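Local structure of putative cytochrome P450 120 (Synechocystis sp., 2VE3) at residues A[15-20]-A[41-46]; A[56-61]-A[343-348]; A[75-80]-A[324-329]. The protein probably acts as a heme-dependent monooxygenase of the cytochrome P450 family, and binds retinoic acid above its heme. All coordinates share one frame; numbering follows the deposited sequence.

Interaction 1 (A[15-20]-A[41-46]); sequences PGDFGL and QQFGPI
The phenyl ring of F43 lies against the backbone of G16, with P15 and D17 meeting it to complete a surface contact between the proline-rich N-terminal loop of this P450 fold and the C-terminal end of helix 35-43. G16 CA sits 3.6 Å from the centroid of the F43 ring, only 9° off its normal, a CH-pi contact made by a backbone CH. G16 N approaches the same face near F43 CD1. On the opposite face, F43's own neighbour Q42 lays its CG over the ring centre, so the ring is sandwiched between backbone and aliphatic chain.

D17 reaches the far end of the ring: with chi1 at -60°, CG stands anti to the carbonyl carbon, and OD2 arrives in the ring plane, 3.5 Å from F43 CZ. The carboxylate is turned 87° to the ring. An anion at this position faces the ring's slightly positive hydrogens, which probably makes the approach mildly favourable.

P15 packs at the root of F43, P15 CB lying 3.9 Å from F43 CD1. Its compact ring suits the place, since the methylenes fit between the F43 ring and the carbonyl oxygens of F43 and I46. Glycine suits position 16 because a side chain would be jammed against the preceding carbonyl oxygen at its backbone angles. G44 has the same constraint; with its positive phi it is the first residue to leave helical geometry, turning the chain toward I46.

Farther out, K48 ties the loop down, its backbone bonding to P15 and its NZ to G16 O, while I46 buries its side chain against F334, F336 and I57. Two carbonyl oxygens touch the proline methylenes: F43 O is 3.3 Å from P15 CG, and I46 O 3.5 Å from P15 CD.

Interaction 2 (A[56-61]-A[343-348]); sequences VIFISG and SYQISQ. With HEM (protoporphyrin IX containing Fe), chain C; REA (retinoic acid), chain D.
The carboxylate end of the retinoic acid pocket is built here on two neighbouring strands, where the Q345 chain crosses the F58 ring at a slant. Q345 NE2 donates to REA O2 at 2.8 Å and also to S343 OG at 2.8 Å, the serine oxygen lying close to the amide plane. A sharp bend at chi2 (-71°) folds the Q345 chain back so that its amide can serve both partners. S343 OG is further bonded to G321 O, so the serine positions the glutamine that grips the ligand. F58 forms an apolar wall beside them: S343 CB is centred over one face, 4.0 Å from the centroid, and CE1 approaches Q345 NE2 with ring and amide planes 36° apart. F35 and F47 pack around the phenylalanine.

These strands, 54-59 and 341-345, form the parallel pair within the mixed beta-sheet that P450s carry beside the helical part of the fold that holds the heme. Three backbone bonds link them: S343 N to I57 O and I59 N to S343 O (3.0 Å), both nearly straight, and a more bent one from Q345 N to I59 O. I59 and Y344 point to the sheet face opposite F58 and S343, where I59 packs on A64 of helix 62-68. Y344 is long enough to leave the sheet and donate its hydroxyl to HEM O1A, with Y344 OH 2.6 Å from HEM O1A and the propionate oxygen lying in the plane of the phenol ring.

Beyond the last bridge, Q345 occupies the N-cap of helix 346-349. From that helix Q348 extends back across S60, Q348 NE2 donating to S60 OG at 3.2 Å with the serine oxygen 23° out of the amide plane. S60 OG is bonded to a water 2.8 Å away, whereas buried Q348 OE1 has no polar partner in the model and lies 4.2 Å from F58 CD1.

Interaction 3 (A[75-80]-A[324-329]); sequences TFQATW and ELIQDC. With REA (retinoic acid), chain D.
Rotation about the first torsion of F76 (chi1 -60°) and of L325 (chi1 -74°) places both CG atoms beside their backbone nitrogens, so the two chains run alongside each other in the same direction and F76 CE1 meets L325 CD2 at 3.5 Å. They form the antiparallel non-hydrogen-bonded pair where strand 76-79, at the edge of the P450 beta-sheet, joins strand 320-325. Both large apolar residues suit a buried sheet face, and F67 adds an edge-to-face ring against F76.

The next pair, Q77 with E324, is hydrogen-bonded in both directions: Q77 N donates to E324 O at 3.1 Å, and E324 N to Q77 O at 2.7 Å. Their extended side chains run together on the partly exposed opposite face, where long polar groups are well tolerated; amide and carboxylate planes stand 90° apart, and Q77 OE1 and E324 OE1 are 4.1 Å apart. A third bond, from I326 N to T75 O at 3.0 Å, is nearly straight and carries the pairing beyond L325, the last residue of strand 320-325. I326 also lays CG1 against that carbonyl oxygen and CG2 against Q77 CB.

At the other end of 75-80, the W80 indole spreads over the retinoic acid, with REA C18 above the ring centre and REA C5 3.8 Å from W80 CZ2.

T75 divides its two branches usefully: OG1 bonds to K71 O, while CG2 lies over the F76 ring and presses against the sulfur of C329, with 3.3 Å between T75 CG2 and C329 SG.

How the interactions relate
Interactions 1 and 2 touch through I46, whose CG2 is 3.6 Å from I57 CG2, so the N-terminal loop and helix end rest on the sheet that carries the pocket; their centres are 13 Å apart. Interactions 2 and 3 do not touch, with nearest atoms about 5 Å apart, yet they belong to one sheet through neighbouring strands 341-345 and 320-325. They meet retinoic acid at different ends, 343-348 at its carboxylate and 75-80 near its ring, the end that lies over the heme. Interaction 1 lies away from the pocket. The side chain of Y344 is about 8 Å from that of C391, the probable axial iron ligand.

Interaction 1 (A[15-20]-A[41-46])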
loop_
_atom_site.group_PDB
_atom_site.type_symbol
_atom_site.label_atom_id
_atom_site.label_comp_id
_atom_site.label_asym_id
_atom_site.label_seq_id
_atom_site.Cartn_x
_atom_site.Cartn_y
_atom_site.Cartn_z
ATOM N N PRO A 15 -8.950 -27.825 3.517
ATOM C CA PRO A 15 -8.394 -28.221 4.813
ATOM C C PRO A 15 -7.947 -26.999 5.610
ATOM O O PRO A 15 -7.629 -25.974 5.019
ATOM C CB PRO A 15 -7.182 -29.078 4.431
ATOM C CG PRO A 15 -6.775 -28.575 3.060
ATOM C CD PRO A 15 -8.050 -28.142 2.390
ATOM N N GLY A 16 -7.916 -27.110 6.931
ATOM C CA GLY A 16 -7.537 -25.984 7.776
ATOM C C GLY A 16 -8.245 -25.975 9.121
ATOM O O GLY A 16 -9.367 -26.474 9.233
ATOM N N ASP A 17 -7.584 -25.405 10.129
ATOM C CA ASP A 17 -8.124 -25.289 11.497
ATOM C C ASP A 17 -8.885 -23.977 11.744
ATOM O O ASP A 17 -8.375 -22.890 11.463
ATOM C CB ASP A 17 -6.995 -25.408 12.520
ATOM C CG ASP A 17 -6.268 -26.733 12.439
ATOM O OD1 ASP A 17 -6.906 -27.744 12.063
ATOM O OD2 ASP A 17 -5.060 -26.760 12.763
ATOM N N PHE A 18 -10.099 -24.100 12.272
ATOM C CA PHE A 18 -10.935 -22.948 12.605
ATOM C C PHE A 18 -10.606 -22.374 13.969
ATOM O O PHE A 18 -10.856 -21.194 14.216
ATOM C CB PHE A 18 -12.423 -23.310 12.547
ATOM C CG PHE A 18 -13.032 -23.208 11.171
ATOM C CD1 PHE A 18 -12.462 -22.409 10.189
ATOM C CD2 PHE A 18 -14.202 -23.882 10.870
ATOM C CE1 PHE A 18 -13.039 -22.311 8.931
ATOM C CE2 PHE A 18 -14.783 -23.779 9.613
ATOM C CZ PHE A 18 -14.199 -22.989 8.651
ATOM N N GLY A 19 -10.044 -23.211 14.848
ATOM C CA GLY A 19 -9.680 -22.804 16.215
ATOM C C GLY A 19 -10.882 -22.534 17.110
ATOM O O GLY A 19 -11.957 -23.096 16.898
ATOM N N LEU A 20 -10.695 -21.672 18.108
ATOM C CA LEU A 20 -11.764 -21.284 19.039
ATOM C C LEU A 20 -12.908 -20.589 18.318
ATOM O O LEU A 20 -12.690 -19.988 17.268
ATOM C CB LEU A 20 -11.220 -20.347 20.125
ATOM C CG LEU A 20 -10.176 -20.932 21.073
ATOM C CD1 LEU A 20 -9.250 -19.865 21.672
ATOM C CD2 LEU A 20 -10.863 -21.758 22.150
ATOM N N GLN A 41 2.223 -25.221 3.845
ATOM C CA GLN A 41 2.961 -26.459 4.071
ATOM C C GLN A 41 2.078 -27.523 4.723
ATOM O O GLN A 41 1.961 -28.639 4.206
ATOM C CB GLN A 41 4.179 -26.184 4.952
ATOM C CG GLN A 41 5.356 -25.523 4.237
ATOM C CD GLN A 41 6.572 -26.456 4.099
ATOM O OE1 GLN A 41 6.434 -27.686 4.023
ATOM N NE2 GLN A 41 7.771 -25.864 4.071
ATOM N N GLN A 42 1.451 -27.165 5.846
ATOM C CA GLN A 42 0.609 -28.087 6.617
ATOM C C GLN A 42 -0.682 -28.500 5.902
ATOM O O GLN A 42 -1.114 -29.655 6.005
ATOM C CB GLN A 42 0.272 -27.481 7.979
ATOM C CG GLN A 42 -0.597 -28.371 8.876
ATOM C CD GLN A 42 -0.727 -27.842 10.305
ATOM O OE1 GLN A 42 -1.538 -28.339 11.087
ATOM N NE2 GLN A 42 0.071 -26.842 10.648
ATOM N N PHE A 43 -1.308 -27.570 5.187
ATOM C CA PHE A 43 -2.627 -27.857 4.596
ATOM C C PHE A 43 -2.665 -27.933 3.073
ATOM O O PHE A 43 -3.488 -28.653 2.524
ATOM C CB PHE A 43 -3.716 -26.904 5.135
ATOM C CG PHE A 43 -3.941 -27.020 6.618
ATOM C CD1 PHE A 43 -4.584 -28.139 7.157
ATOM C CD2 PHE A 43 -3.491 -26.027 7.481
ATOM C CE1 PHE A 43 -4.779 -28.263 8.541
ATOM C CE2 PHE A 43 -3.684 -26.136 8.864
ATOM C CZ PHE A 43 -4.329 -27.262 9.396
ATOM N N GLY A 44 -1.802 -27.189 2.390
ATOM C CA GLY A 44 -1.824 -27.175 0.922
ATOM C C GLY A 44 -2.091 -25.785 0.370
ATOM O O GLY A 44 -2.289 -24.842 1.148
ATOM N N PRO A 45 -2.093 -25.646 -0.972
ATOM C CA PRO A 45 -2.239 -24.343 -1.643
ATOM C C PRO A 45 -3.544 -23.584 -1.347
ATOM O O PRO A 45 -3.559 -22.362 -1.429
ATOM C CB PRO A 45 -2.126 -24.696 -3.139
ATOM C CG PRO A 45 -2.446 -26.128 -3.221
ATOM C CD PRO A 45 -1.936 -26.738 -1.951
ATOM N N ILE A 46 -4.614 -24.305 -1.019
ATOM C CA ILE A 46 -5.896 -23.702 -0.640
ATOM C C ILE A 46 -6.250 -24.134 0.790
ATOM O O ILE A 46 -6.418 -25.336 1.076
ATOM C CB ILE A 46 -7.012 -24.066 -1.635
ATOM C CG1 ILE A 46 -6.607 -23.652 -3.062
ATOM C CG2 ILE A 46 -8.336 -23.389 -1.256
ATOM C CD1 ILE A 46 -7.452 -24.260 -4.145
#

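Interaction 2 (A[56-61]-A[343-348])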
loop_
_atom_site.group_PDB
_atom_site.type_symbol
_atom_site.label_atom_id
_atom_site.label_comp_id
_atom_site.label_asym_id
_atom_site.label_seq_id
_atom_site.Cartn_x
_atom_site.Cartn_y
_atom_site.Cartn_z
ATOM N N VAL A 56 -12.579 -18.077 6.668
ATOM C CA VAL A 56 -11.810 -17.474 5.568
ATOM C C VAL A 56 -11.017 -18.540 4.798
ATOM O O VAL A 56 -10.358 -19.376 5.406
ATOM C CB VAL A 56 -10.841 -16.352 6.075
ATOM C CG1 VAL A 56 -10.254 -15.531 4.906
ATOM C CG2 VAL A 56 -11.548 -15.385 7.078
ATOM N N ILE A 57 -11.093 -18.494 3.465
ATOM C CA ILE A 57 -10.269 -19.346 2.602
ATOM C C ILE A 57 -9.148 -18.498 2.008
ATOM O O ILE A 57 -9.409 -17.482 1.382
ATOM C CB ILE A 57 -11.110 -20.024 1.474
ATOM C CG1 ILE A 57 -12.272 -20.820 2.084
ATOM C CG2 ILE A 57 -10.229 -20.924 0.593
ATOM C CD1 ILE A 57 -13.139 -21.576 1.077
ATOM N N PHE A 58 -7.904 -18.903 2.250
ATOM C CA PHE A 58 -6.739 -18.246 1.659
ATOM C C PHE A 58 -6.334 -18.934 0.342
ATOM O O PHE A 58 -6.122 -20.149 0.297
ATOM C CB PHE A 58 -5.560 -18.276 2.632
ATOM C CG PHE A 58 -5.591 -17.193 3.704
ATOM C CD1 PHE A 58 -4.490 -16.364 3.890
ATOM C CD2 PHE A 58 -6.691 -17.033 4.546
ATOM C CE1 PHE A 58 -4.489 -15.375 4.882
ATOM C CE2 PHE A 58 -6.695 -16.053 5.538
ATOM C CZ PHE A 58 -5.592 -15.230 5.706
ATOM N N ILE A 59 -6.218 -18.133 -0.713
ATOM C CA ILE A 59 -5.778 -18.582 -2.032
ATOM C C ILE A 59 -4.633 -17.694 -2.522
ATOM O O ILE A 59 -4.440 -16.577 -2.005
ATOM C CB ILE A 59 -6.931 -18.524 -3.068
ATOM C CG1 ILE A 59 -7.440 -17.075 -3.254
ATOM C CG2 ILE A 59 -8.036 -19.498 -2.683
ATOM C CD1 ILE A 59 -8.462 -16.876 -4.374
ATOM N N SER A 60 -3.876 -18.194 -3.505
ATOM C CA SER A 60 -2.816 -17.409 -4.185
ATOM C C SER A 60 -2.420 -17.964 -5.571
ATOM O O SER A 60 -2.859 -19.035 -5.981
ATOM C CB SER A 60 -1.578 -17.271 -3.288
ATOM O OG SER A 60 -0.968 -18.528 -3.085
ATOM N N GLY A 61 -1.577 -17.227 -6.289
ATOM C CA GLY A 61 -1.169 -17.639 -7.623
ATOM C C GLY A 61 -2.062 -17.068 -8.700
ATOM O O GLY A 61 -3.175 -16.611 -8.423
ATOM N N SER A 343 -9.529 -14.735 0.935
ATOM C CA SER A 343 -8.408 -13.793 0.962
ATOM C C SER A 343 -7.391 -14.143 -0.108
ATOM O O SER A 343 -6.902 -15.282 -0.154
ATOM C CB SER A 343 -7.710 -13.814 2.320
ATOM O OG SER A 343 -6.629 -12.891 2.341
ATOM N N TYR A 344 -7.050 -13.161 -0.945
ATOM C CA TYR A 344 -6.057 -13.372 -1.979
ATOM C C TYR A 344 -4.741 -12.823 -1.455
ATOM O O TYR A 344 -4.671 -11.682 -0.999
ATOM C CB TYR A 344 -6.482 -12.766 -3.338
ATOM C CG TYR A 344 -6.357 -11.257 -3.453
ATOM C CD1 TYR A 344 -5.197 -10.666 -3.975
ATOM C CD2 TYR A 344 -7.406 -10.421 -3.063
ATOM C CE1 TYR A 344 -5.081 -9.261 -4.080
ATOM C CE2 TYR A 344 -7.302 -9.042 -3.169
ATOM C CZ TYR A 344 -6.136 -8.469 -3.666
ATOM O OH TYR A 344 -6.051 -7.120 -3.772
ATOM N N GLN A 345 -3.714 -13.665 -1.483
ATOM C CA GLN A 345 -2.447 -13.345 -0.840
ATOM C C GLN A 345 -1.397 -12.994 -1.882
ATOM O O GLN A 345 -0.872 -13.873 -2.584
ATOM C CB GLN A 345 -1.988 -14.499 0.048
ATOM C CG GLN A 345 -2.903 -14.734 1.260
ATOM C CD GLN A 345 -2.770 -13.614 2.289
ATOM O OE1 GLN A 345 -1.677 -13.366 2.807
ATOM N NE2 GLN A 345 -3.869 -12.904 2.552
ATOM N N ILE A 346 -1.135 -11.697 -1.988
ATOM C CA ILE A 346 -0.153 -11.148 -2.927
ATOM C C ILE A 346 1.262 -11.634 -2.559
ATOM O O ILE A 346 2.053 -11.996 -3.425
ATOM C CB ILE A 346 -0.203 -9.592 -2.953
ATOM C CG1 ILE A 346 -1.604 -9.098 -3.309
ATOM C CG2 ILE A 346 0.860 -9.009 -3.915
ATOM C CD1 ILE A 346 -1.825 -7.635 -3.018
ATOM N N SER A 347 1.564 -11.651 -1.271
ATOM C CA SER A 347 2.842 -12.165 -0.791
ATOM C C SER A 347 3.090 -13.614 -1.242
ATOM O O SER A 347 4.195 -13.948 -1.642
ATOM C CB SER A 347 2.916 -12.038 0.735
ATOM O OG SER A 347 1.728 -12.545 1.337
ATOM N N GLN A 348 2.073 -14.470 -1.166
ATOM C CA GLN A 348 2.216 -15.861 -1.619
ATOM C C GLN A 348 2.383 -15.964 -3.149
ATOM O O GLN A 348 3.255 -16.702 -3.635
ATOM C CB GLN A 348 1.064 -16.754 -1.120
ATOM C CG GLN A 348 0.914 -16.814 0.394
ATOM C CD GLN A 348 -0.379 -17.496 0.884
ATOM O OE1 GLN A 348 -0.847 -17.216 1.985
ATOM N NE2 GLN A 348 -0.949 -18.389 0.072
HETATM C CHA HEM C . -6.534 -0.379 -3.303
HETATM C CHB HEM C . -1.861 -1.700 -3.077
HETATM C CHC HEM C . -0.528 2.974 -2.881
HETATM C CHD HEM C . -5.158 4.282 -2.542
HETATM C C1A HEM C . -5.393 -1.171 -3.278
HETATM C C2A HEM C . -5.321 -2.618 -3.356
HETATM C C3A HEM C . -4.021 -2.971 -3.310
HETATM C C4A HEM C . -3.240 -1.766 -3.175
HETATM C CMA HEM C . -3.422 -4.389 -3.355
HETATM C CAA HEM C . -6.533 -3.565 -3.527
HETATM C CBA HEM C . -7.077 -4.077 -2.197
HETATM C CGA HEM C . -8.351 -4.839 -2.495
HETATM O O1A HEM C . -8.257 -5.881 -3.207
HETATM O O2A HEM C . -9.446 -4.412 -2.023
HETATM C C1B HEM C . -1.093 -0.552 -3.047
HETATM C C2B HEM C . 0.360 -0.478 -3.127
HETATM C C3B HEM C . 0.727 0.819 -3.081
HETATM C C4B HEM C . -0.480 1.595 -2.964
HETATM C CMB HEM C . 1.285 -1.708 -3.257
HETATM C CAB HEM C . 2.157 1.450 -3.108
HETATM C CBB HEM C . 3.174 0.949 -3.827
HETATM C C1C HEM C . -1.655 3.759 -2.821
HETATM C C2C HEM C . -1.698 5.207 -2.830
HETATM C C3C HEM C . -2.981 5.579 -2.737
HETATM C C4C HEM C . -3.786 4.360 -2.649
HETATM C CMC HEM C . -0.460 6.136 -2.968
HETATM C CAC HEM C . -3.548 7.028 -2.748
HETATM C CBC HEM C . -3.432 7.879 -1.722
HETATM C C1D HEM C . -5.944 3.150 -2.625
HETATM C C2D HEM C . -7.362 3.135 -2.381
HETATM C C3D HEM C . -7.802 1.684 -2.607
HETATM C C4D HEM C . -6.600 0.971 -2.997
HETATM C CMD HEM C . -8.245 4.340 -1.964
HETATM C CAD HEM C . -9.223 1.090 -2.480
HETATM C CBD HEM C . -9.762 0.844 -3.887
HETATM C CGD HEM C . -11.167 0.293 -3.829
HETATM O O1D HEM C . -11.823 0.282 -4.901
HETATM O O2D HEM C . -11.649 -0.133 -2.737
HETATM N NA HEM C . -4.111 -0.690 -3.169
HETATM N NB HEM C . -1.572 0.734 -2.931
HETATM N NC HEM C . -2.943 3.267 -2.699
HETATM N ND HEM C . -5.529 1.869 -2.999
HETATM FE FE HEM C . -3.500 1.341 -3.240
HETATM C C1 REA D . -4.999 0.067 1.209
HETATM C C2 REA D . -6.092 1.082 0.889
HETATM C C3 REA D . -7.468 0.420 0.984
HETATM C C4 REA D . -7.761 0.030 2.430
HETATM C C5 REA D . -6.581 -0.626 3.117
HETATM C C6 REA D . -5.295 -0.604 2.563
HETATM C C7 REA D . -4.207 -1.238 3.318
HETATM C C8 REA D . -4.073 -2.695 3.312
HETATM C C9 REA D . -3.067 -3.311 4.202
HETATM C C10 REA D . -3.273 -4.711 4.507
HETATM C C11 REA D . -2.225 -5.716 4.486
HETATM C C12 REA D . -2.769 -7.071 4.397
HETATM C C13 REA D . -2.322 -8.169 5.252
HETATM C C14 REA D . -2.884 -9.417 4.916
HETATM C C15 REA D . -2.258 -10.702 5.165
HETATM C C16 REA D . -4.962 -1.027 0.125
HETATM C C17 REA D . -3.676 0.833 1.228
HETATM C C18 REA D . -6.835 -1.292 4.448
HETATM C C19 REA D . -1.916 -2.542 4.807
HETATM C C20 REA D . -1.364 -7.945 6.394
HETATM O O1 REA D . -1.116 -10.772 5.649
HETATM O O2 REA D . -2.869 -11.747 4.896
HETATM O O HOH W 1 1.151 -19.033 -4.857
#

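Interaction 3 (A[75-80]-A[324-329])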
loop_
_atom_site.group_PDB
_atom_site.type_symbol
_atom_site.label_atom_id
_atom_site.label_comp_id
_atom_site.label_asym_id
_atom_site.label_seq_id
_atom_site.Cartn_x
_atom_site.Cartn_y
_atom_site.Cartn_z
ATOM N N THR A 75 -20.303 -12.314 -7.731
ATOM C CA THR A 75 -19.693 -13.334 -6.872
ATOM C C THR A 75 -18.962 -12.796 -5.642
ATOM O O THR A 75 -19.088 -13.358 -4.555
ATOM C CB THR A 75 -18.703 -14.190 -7.684
ATOM O OG1 THR A 75 -19.308 -14.554 -8.929
ATOM C CG2 THR A 75 -18.285 -15.446 -6.919
ATOM N N PHE A 76 -18.186 -11.729 -5.824
ATOM C CA PHE A 76 -17.285 -11.239 -4.775
ATOM C C PHE A 76 -17.593 -9.807 -4.332
ATOM O O PHE A 76 -17.785 -8.899 -5.145
ATOM C CB PHE A 76 -15.819 -11.390 -5.209
ATOM C CG PHE A 76 -15.420 -12.813 -5.496
ATOM C CD1 PHE A 76 -15.367 -13.754 -4.469
ATOM C CD2 PHE A 76 -15.106 -13.216 -6.786
ATOM C CE1 PHE A 76 -15.008 -15.066 -4.720
ATOM C CE2 PHE A 76 -14.743 -14.538 -7.048
ATOM C CZ PHE A 76 -14.702 -15.462 -6.005
ATOM N N GLN A 77 -17.662 -9.629 -3.020
ATOM C CA GLN A 77 -17.935 -8.327 -2.428
ATOM C C GLN A 77 -16.756 -7.987 -1.538
ATOM O O GLN A 77 -16.492 -8.708 -0.582
ATOM C CB GLN A 77 -19.239 -8.411 -1.620
ATOM C CG GLN A 77 -19.606 -7.177 -0.826
ATOM C CD GLN A 77 -21.090 -7.131 -0.525
ATOM O OE1 GLN A 77 -21.520 -7.452 0.592
ATOM N NE2 GLN A 77 -21.891 -6.760 -1.533
ATOM N N ALA A 78 -16.049 -6.897 -1.843
ATOM C CA ALA A 78 -14.866 -6.520 -1.051
ATOM C C ALA A 78 -15.173 -6.310 0.429
ATOM O O ALA A 78 -16.231 -5.819 0.806
ATOM C CB ALA A 78 -14.164 -5.301 -1.632
ATOM N N THR A 79 -14.233 -6.695 1.271
ATOM C CA THR A 79 -14.379 -6.462 2.694
ATOM C C THR A 79 -13.009 -6.303 3.349
ATOM O O THR A 79 -11.976 -6.452 2.702
ATOM C CB THR A 79 -15.243 -7.576 3.347
ATOM O OG1 THR A 79 -15.722 -7.135 4.617
ATOM C CG2 THR A 79 -14.456 -8.881 3.476
ATOM N N TRP A 80 -13.019 -5.978 4.636
ATOM C CA TRP A 80 -11.802 -5.820 5.416
ATOM C C TRP A 80 -12.107 -6.353 6.810
ATOM O O TRP A 80 -13.269 -6.392 7.197
ATOM C CB TRP A 80 -11.355 -4.352 5.443
ATOM C CG TRP A 80 -10.718 -3.870 4.120
ATOM C CD1 TRP A 80 -11.265 -3.013 3.204
ATOM C CD2 TRP A 80 -9.444 -4.265 3.584
ATOM N NE1 TRP A 80 -10.406 -2.844 2.140
ATOM C CE2 TRP A 80 -9.283 -3.595 2.348
ATOM C CE3 TRP A 80 -8.423 -5.125 4.029
ATOM C CZ2 TRP A 80 -8.146 -3.749 1.556
ATOM C CZ3 TRP A 80 -7.285 -5.269 3.240
ATOM C CH2 TRP A 80 -7.156 -4.583 2.021
ATOM N N GLU A 324 -16.110 -11.215 0.477
ATOM C CA GLU A 324 -17.171 -12.114 0.907
ATOM C C GLU A 324 -17.734 -12.824 -0.322
ATOM O O GLU A 324 -17.938 -12.199 -1.363
ATOM C CB GLU A 324 -18.299 -11.365 1.637
ATOM C CG GLU A 324 -19.336 -12.323 2.237
ATOM C CD GLU A 324 -20.550 -11.644 2.839
ATOM O OE1 GLU A 324 -20.468 -10.454 3.214
ATOM O OE2 GLU A 324 -21.596 -12.327 2.949
ATOM N N LEU A 325 -17.974 -14.124 -0.206
ATOM C CA LEU A 325 -18.690 -14.838 -1.258
ATOM C C LEU A 325 -20.178 -14.538 -1.123
ATOM O O LEU A 325 -20.761 -14.783 -0.068
ATOM C CB LEU A 325 -18.437 -16.336 -1.158
ATOM C CG LEU A 325 -17.063 -16.835 -1.594
ATOM C CD1 LEU A 325 -16.597 -17.964 -0.663
ATOM C CD2 LEU A 325 -17.082 -17.274 -3.060
ATOM N N ILE A 326 -20.774 -13.962 -2.163
ATOM C CA ILE A 326 -22.219 -13.681 -2.158
ATOM C C ILE A 326 -23.002 -14.710 -2.983
ATOM O O ILE A 326 -24.224 -14.828 -2.860
ATOM C CB ILE A 326 -22.557 -12.211 -2.543
ATOM C CG1 ILE A 326 -21.981 -11.838 -3.913
ATOM C CG2 ILE A 326 -22.048 -11.243 -1.459
ATOM C CD1 ILE A 326 -22.662 -10.640 -4.562
ATOM N N GLN A 327 -22.260 -15.456 -3.803
ATOM C CA GLN A 327 -22.711 -16.699 -4.425
ATOM C C GLN A 327 -21.926 -17.876 -3.867
ATOM O O GLN A 327 -20.815 -17.710 -3.368
ATOM C CB GLN A 327 -22.455 -16.660 -5.924
ATOM C CG GLN A 327 -23.637 -16.271 -6.766
ATOM C CD GLN A 327 -23.488 -16.786 -8.180
ATOM O OE1 GLN A 327 -22.646 -16.298 -8.946
ATOM N NE2 GLN A 327 -24.296 -17.791 -8.536
ATOM N N ASP A 328 -22.516 -19.065 -3.966
ATOM C CA ASP A 328 -21.852 -20.332 -3.669
ATOM C C ASP A 328 -20.943 -20.654 -4.858
ATOM O O ASP A 328 -21.355 -20.519 -6.019
ATOM C CB ASP A 328 -22.916 -21.423 -3.509
ATOM C CG ASP A 328 -22.638 -22.369 -2.360
ATOM O OD1 ASP A 328 -22.501 -23.585 -2.643
ATOM O OD2 ASP A 328 -22.575 -21.922 -1.185
ATOM N N CYS A 329 -19.705 -21.060 -4.585
ATOM C CA CYS A 329 -18.724 -21.273 -5.656
ATOM C C CYS A 329 -17.896 -22.536 -5.464
ATOM O O CYS A 329 -17.895 -23.124 -4.391
ATOM C CB CYS A 329 -17.794 -20.052 -5.782
ATOM S SG CYS A 329 -18.386 -18.755 -6.902
HETATM C C1 REA D . -4.999 0.067 1.209
HETATM C C2 REA D . -6.092 1.082 0.889
HETATM C C3 REA D . -7.468 0.420 0.984
HETATM C C4 REA D . -7.761 0.030 2.430
HETATM C C5 REA D . -6.581 -0.626 3.117
HETATM C C6 REA D . -5.295 -0.604 2.563
HETATM C C7 REA D . -4.207 -1.238 3.318
HETATM C C8 REA D . -4.073 -2.695 3.312
HETATM C C9 REA D . -3.067 -3.311 4.202
HETATM C C10 REA D . -3.273 -4.711 4.507
HETATM C C11 REA D . -2.225 -5.716 4.486
HETATM C C12 REA D . -2.769 -7.071 4.397
HETATM C C13 REA D . -2.322 -8.169 5.252
HETATM C C14 REA D . -2.884 -9.417 4.916
HETATM C C15 REA D . -2.258 -10.702 5.165
HETATM C C16 REA D . -4.962 -1.027 0.125
HETATM C C17 REA D . -3.676 0.833 1.228
HETATM C C18 REA D . -6.835 -1.292 4.448
HETATM C C19 REA D . -1.916 -2.542 4.807
HETATM C C20 REA D . -1.364 -7.945 6.394
HETATM O O1 REA D . -1.116 -10.772 5.649
HETATM O O2 REA D . -2.869 -11.747 4.896
#